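Local coordinates for protein dehydroquinate synthase (Thermus thermophilus, PDB 1UJN) that probably converts the heptulosonate phosphate DAHP to 3-dehydroquinate with release of phosphate, using NAD and a divalent cobalt or zinc ion, at residues R37-F42 with L89-G94; A126-K131 with V209-T214. One frame throughout, in Å; residues are numbered along the deposited sequence.

Both contacts lie near residues predicted to bind NAD. Contact 1 packs the turn into helix 40-50 against strand 87-92 of the main, mixed sheet. Contact 2 joins the loop after helix 120-126 to helix 199-216. Their centres are 21 Å apart, and their nearest atoms about 5 Å, without touching. Contact 1 closes in the chain before contact 2 opens. Gly-92 of contact 1 lies about 3 Å from the side chain of Thr-118 (nearest atoms), a predicted NAD site. Contact 2 holds Lys-131, another predicted NAD residue. The Lys-210 side chain lies about 7 Å from that of Glu-173 (nearest atoms), a predicted zinc ligand.

Contact 1: R37-F42 with L89-G94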
# COMPACT_ATOMS: atom_id res chain seq x y z
N ARG A 37 -23.49 -0.71 8.26
CA ARG A 37 -24.66 -1.16 9.03
C ARG A 37 -25.97 -0.86 8.32
O ARG A 37 -26.95 -1.58 8.48
CB ARG A 37 -24.68 -0.49 10.41
CG ARG A 37 -23.45 -0.75 11.27
CD ARG A 37 -23.53 0.05 12.57
NE ARG A 37 -22.32 -0.05 13.37
CZ ARG A 37 -21.87 -1.16 13.94
NH1 ARG A 37 -22.54 -2.30 13.80
NH2 ARG A 37 -20.75 -1.14 14.65
N ARG A 38 -25.99 0.22 7.54
CA ARG A 38 -27.19 0.62 6.80
C ARG A 38 -27.73 -0.44 5.85
O ARG A 38 -28.92 -0.46 5.56
CB ARG A 38 -26.92 1.88 5.98
CG ARG A 38 -27.16 3.18 6.70
CD ARG A 38 -27.27 4.33 5.70
NE ARG A 38 -28.36 4.13 4.74
CZ ARG A 38 -28.25 3.47 3.58
NH1 ARG A 38 -27.09 2.94 3.22
NH2 ARG A 38 -29.31 3.35 2.79
N VAL A 39 -26.85 -1.30 5.34
CA VAL A 39 -27.29 -2.34 4.42
C VAL A 39 -26.97 -3.74 4.92
O VAL A 39 -26.62 -4.62 4.13
CB VAL A 39 -26.66 -2.14 3.01
CG1 VAL A 39 -27.25 -0.90 2.35
CG2 VAL A 39 -25.14 -2.02 3.12
N GLU A 40 -27.12 -3.96 6.22
CA GLU A 40 -26.84 -5.27 6.79
C GLU A 40 -27.67 -6.36 6.14
O GLU A 40 -27.18 -7.47 5.93
CB GLU A 40 -27.08 -5.27 8.30
CG GLU A 40 -26.77 -6.64 8.93
CD GLU A 40 -26.75 -6.62 10.44
OE1 GLU A 40 -26.39 -7.66 11.03
OE2 GLU A 40 -27.09 -5.57 11.04
N GLY A 41 -28.93 -6.05 5.84
CA GLY A 41 -29.80 -7.04 5.21
C GLY A 41 -29.17 -7.63 3.97
O GLY A 41 -29.07 -8.85 3.82
N PHE A 42 -28.72 -6.76 3.07
CA PHE A 42 -28.10 -7.20 1.83
C PHE A 42 -26.75 -7.85 2.14
O PHE A 42 -26.36 -8.83 1.50
CB PHE A 42 -27.91 -6.01 0.88
CG PHE A 42 -27.22 -6.36 -0.41
CD1 PHE A 42 -27.71 -7.39 -1.20
CD2 PHE A 42 -26.10 -5.66 -0.83
CE1 PHE A 42 -27.07 -7.73 -2.40
CE2 PHE A 42 -25.46 -5.98 -2.03
CZ PHE A 42 -25.95 -7.02 -2.82
N LEU A 89 -14.74 -9.06 1.26
CA LEU A 89 -15.91 -8.59 0.53
C LEU A 89 -16.33 -7.28 1.20
O LEU A 89 -16.40 -7.19 2.42
CB LEU A 89 -17.04 -9.62 0.58
CG LEU A 89 -16.81 -10.90 -0.23
CD1 LEU A 89 -15.77 -11.79 0.44
CD2 LEU A 89 -18.13 -11.66 -0.36
N VAL A 90 -16.60 -6.26 0.39
CA VAL A 90 -16.98 -4.97 0.95
C VAL A 90 -18.34 -4.52 0.43
O VAL A 90 -18.52 -4.30 -0.77
CB VAL A 90 -15.91 -3.90 0.63
CG1 VAL A 90 -16.20 -2.63 1.41
CG2 VAL A 90 -14.52 -4.43 0.98
N VAL A 91 -19.28 -4.36 1.35
CA VAL A 91 -20.64 -3.98 1.00
C VAL A 91 -20.99 -2.62 1.61
O VAL A 91 -21.09 -2.49 2.83
CB VAL A 91 -21.65 -5.03 1.51
CG1 VAL A 91 -23.05 -4.71 0.99
CG2 VAL A 91 -21.20 -6.44 1.07
N GLY A 92 -21.18 -1.63 0.75
CA GLY A 92 -21.52 -0.30 1.23
C GLY A 92 -21.25 0.76 0.18
O GLY A 92 -21.08 0.44 -1.00
N GLY A 93 -21.21 2.01 0.61
CA GLY A 93 -20.96 3.11 -0.31
C GLY A 93 -19.49 3.43 -0.44
O GLY A 93 -18.64 2.64 -0.02
N GLY A 94 -19.20 4.60 -1.01
CA GLY A 94 -17.83 5.03 -1.23
C GLY A 94 -16.88 4.99 -0.04
O GLY A 94 -15.71 4.62 -0.19
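Val-39 and Phe-42 both meet Val-91, and the contact is apolar throughout. No hydrogen bond crosses between 37-42 and 89-94. Val-91 sends one methyl, CG1, to both partners. Phe-42 CD2 is the nearer, 3.7 Å from Val-91 CG1. The ring atom next to it, Phe-42 CE2, is 4.1 Å from the same methyl. The methyl comes at these two ring atoms obliquely. Val-39 CG2 lies 4.0 Å from Val-91 CG1. In Val-91 this methyl stands opposite the backbone N (chi1 -173°), which turns it toward the helix start. Val-39 CG2 takes the hindered site between its own N and carbonyl carbon (chi1 -69°), and from there it reaches the strand.

Backbone contacts are fewer. Val-39 CG2 also comes to 4.4 Å from Gly-92 CA. The backbones of the two segments come closest here, with Val-39 CA 6.9 Å from Gly-92 CA. The backbone of Gly-92 has a positive phi of 161°, at which a beta carbon would clash with the carbonyl O of Val-91.

A backbone hydrogen bond lies within the turn: Glu-40 N donates to Arg-37 O at 3.3 Å. Val-39 is the N-cap residue of helix 40-50, and Gly-93 holds the same position for helix 94-106. Val-91 also packs on Phe-35, Phe-116 and Thr-118, and all four touching residues are buried.

The arrangement is that of a Rossmann-like alpha/beta domain. Strands 31-36 and 87-92 run parallel side by side, and helix 40-50 packs on their sheet. The glycine run at the end of strand 87-92 leads into the next helix. This is consistent with the glycine-rich turn that dehydroquinate synthases use to bind NAD.

Contact 2: A126-K131 with V209-T214; sequences ASVGGK and VKVRVT
The peptide carbonyl of Val-128 takes a hydrogen bond from Lys-210 NZ, with Val-128 O to Lys-210 NZ at 3.0 Å. The ammonium sits above the carbonyl plane, 35° out of it, so it does not lie on a lone pair. A second flat group is the carbonyl of Lys-210. Thr-214 OG1 and Thr-214 N bond to its O from opposite faces, the hydroxyl at 2.7 Å from Lys-210 O. Lys-210 runs fully extended past Val-128 in the opposite sense. Its CD lies 3.9 Å from Val-128 CB. This contact ties the loop between helix 120-126 and strand 131-136, in the NAD-binding part of the fold, to helix 199-216 of the C-terminal family region. In this family the active site lies in the cleft between two such domains. Asp-125 also forms a salt bridge with Lys-210 NZ. An alanine in place of Lys-210 would probably leave the Val-128 carbonyl and the Asp-125 carboxylate without this partner and open a gap beside the valine. Val-128 splits its methyls. CG1, opposite the backbone N (chi1 -179°), meets Thr-214 OG1 at 3.7 Å. Its other methyl, CG2, meets Val-211 CG2 at 3.7 Å, with the two side chains crossing at about a right angle. Val-207 and Ile-14 also pack on Val-128.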
# COMPACT_ATOMS: atom_id res chain seq x y z
N ALA A 126 -16.70 4.99 -7.69
CA ALA A 126 -15.77 4.10 -7.01
C ALA A 126 -15.44 2.77 -7.69
O ALA A 126 -14.47 2.11 -7.30
CB ALA A 126 -16.26 3.85 -5.58
N SER A 127 -16.20 2.38 -8.71
CA SER A 127 -15.98 1.11 -9.40
C SER A 127 -14.76 1.08 -10.31
O SER A 127 -14.31 0.00 -10.70
CB SER A 127 -17.22 0.75 -10.22
OG SER A 127 -17.53 1.79 -11.14
N VAL A 128 -14.25 2.26 -10.66
CA VAL A 128 -13.10 2.38 -11.55
C VAL A 128 -12.05 3.32 -10.97
O VAL A 128 -12.40 4.33 -10.35
CB VAL A 128 -13.54 2.93 -12.93
CG1 VAL A 128 -12.35 3.03 -13.87
CG2 VAL A 128 -14.64 2.04 -13.52
N GLY A 129 -10.78 2.99 -11.16
CA GLY A 129 -9.72 3.86 -10.66
C GLY A 129 -8.81 3.27 -9.59
O GLY A 129 -7.66 3.70 -9.44
N GLY A 130 -9.32 2.30 -8.85
CA GLY A 130 -8.53 1.65 -7.81
C GLY A 130 -8.16 2.52 -6.62
O GLY A 130 -7.33 2.13 -5.81
N LYS A 131 -8.76 3.70 -6.51
CA LYS A 131 -8.45 4.59 -5.38
C LYS A 131 -9.04 4.09 -4.07
O LYS A 131 -10.24 3.84 -3.99
CB LYS A 131 -8.97 5.99 -5.64
CG LYS A 131 -8.31 6.71 -6.79
CD LYS A 131 -8.71 8.17 -6.78
CE LYS A 131 -7.91 8.97 -7.79
NZ LYS A 131 -8.23 10.42 -7.70
N VAL A 209 -18.22 5.12 -19.35
CA VAL A 209 -17.47 6.33 -19.70
C VAL A 209 -16.19 6.47 -18.88
O VAL A 209 -15.14 6.82 -19.42
CB VAL A 209 -18.33 7.60 -19.53
CG1 VAL A 209 -17.48 8.84 -19.81
CG2 VAL A 209 -19.51 7.56 -20.47
N LYS A 210 -16.27 6.20 -17.58
CA LYS A 210 -15.07 6.32 -16.76
C LYS A 210 -14.08 5.23 -17.13
O LYS A 210 -12.87 5.44 -17.06
CB LYS A 210 -15.40 6.23 -15.26
CG LYS A 210 -14.18 6.51 -14.39
CD LYS A 210 -14.49 6.67 -12.91
CE LYS A 210 -13.22 7.02 -12.15
NZ LYS A 210 -13.40 7.13 -10.66
N VAL A 211 -14.58 4.07 -17.55
CA VAL A 211 -13.68 3.00 -17.95
C VAL A 211 -12.84 3.44 -19.15
O VAL A 211 -11.62 3.30 -19.15
CB VAL A 211 -14.45 1.71 -18.33
CG1 VAL A 211 -13.50 0.71 -18.98
CG2 VAL A 211 -15.08 1.09 -17.08
N ARG A 212 -13.49 3.99 -20.17
CA ARG A 212 -12.79 4.44 -21.38
C ARG A 212 -11.75 5.51 -21.12
O ARG A 212 -10.59 5.37 -21.51
CB ARG A 212 -13.79 4.97 -22.41
CG ARG A 212 -14.68 3.91 -23.03
CD ARG A 212 -15.17 4.37 -24.40
NE ARG A 212 -15.92 5.62 -24.33
CZ ARG A 212 -17.14 5.73 -23.82
NH1 ARG A 212 -17.76 4.67 -23.33
NH2 ARG A 212 -17.75 6.91 -23.80
N VAL A 213 -12.16 6.59 -20.46
CA VAL A 213 -11.26 7.69 -20.16
C VAL A 213 -10.04 7.23 -19.36
O VAL A 213 -8.92 7.65 -19.62
CB VAL A 213 -11.98 8.78 -19.35
CG1 VAL A 213 -11.02 9.90 -19.01
CG2 VAL A 213 -13.18 9.30 -20.13
N THR A 214 -10.28 6.34 -18.40
CA THR A 214 -9.23 5.82 -17.55
C THR A 214 -8.19 4.97 -18.29
O THR A 214 -7.00 5.08 -18.02
CB THR A 214 -9.83 4.98 -16.41
OG1 THR A 214 -10.61 5.84 -15.57
CG2 THR A 214 -8.73 4.33 -15.59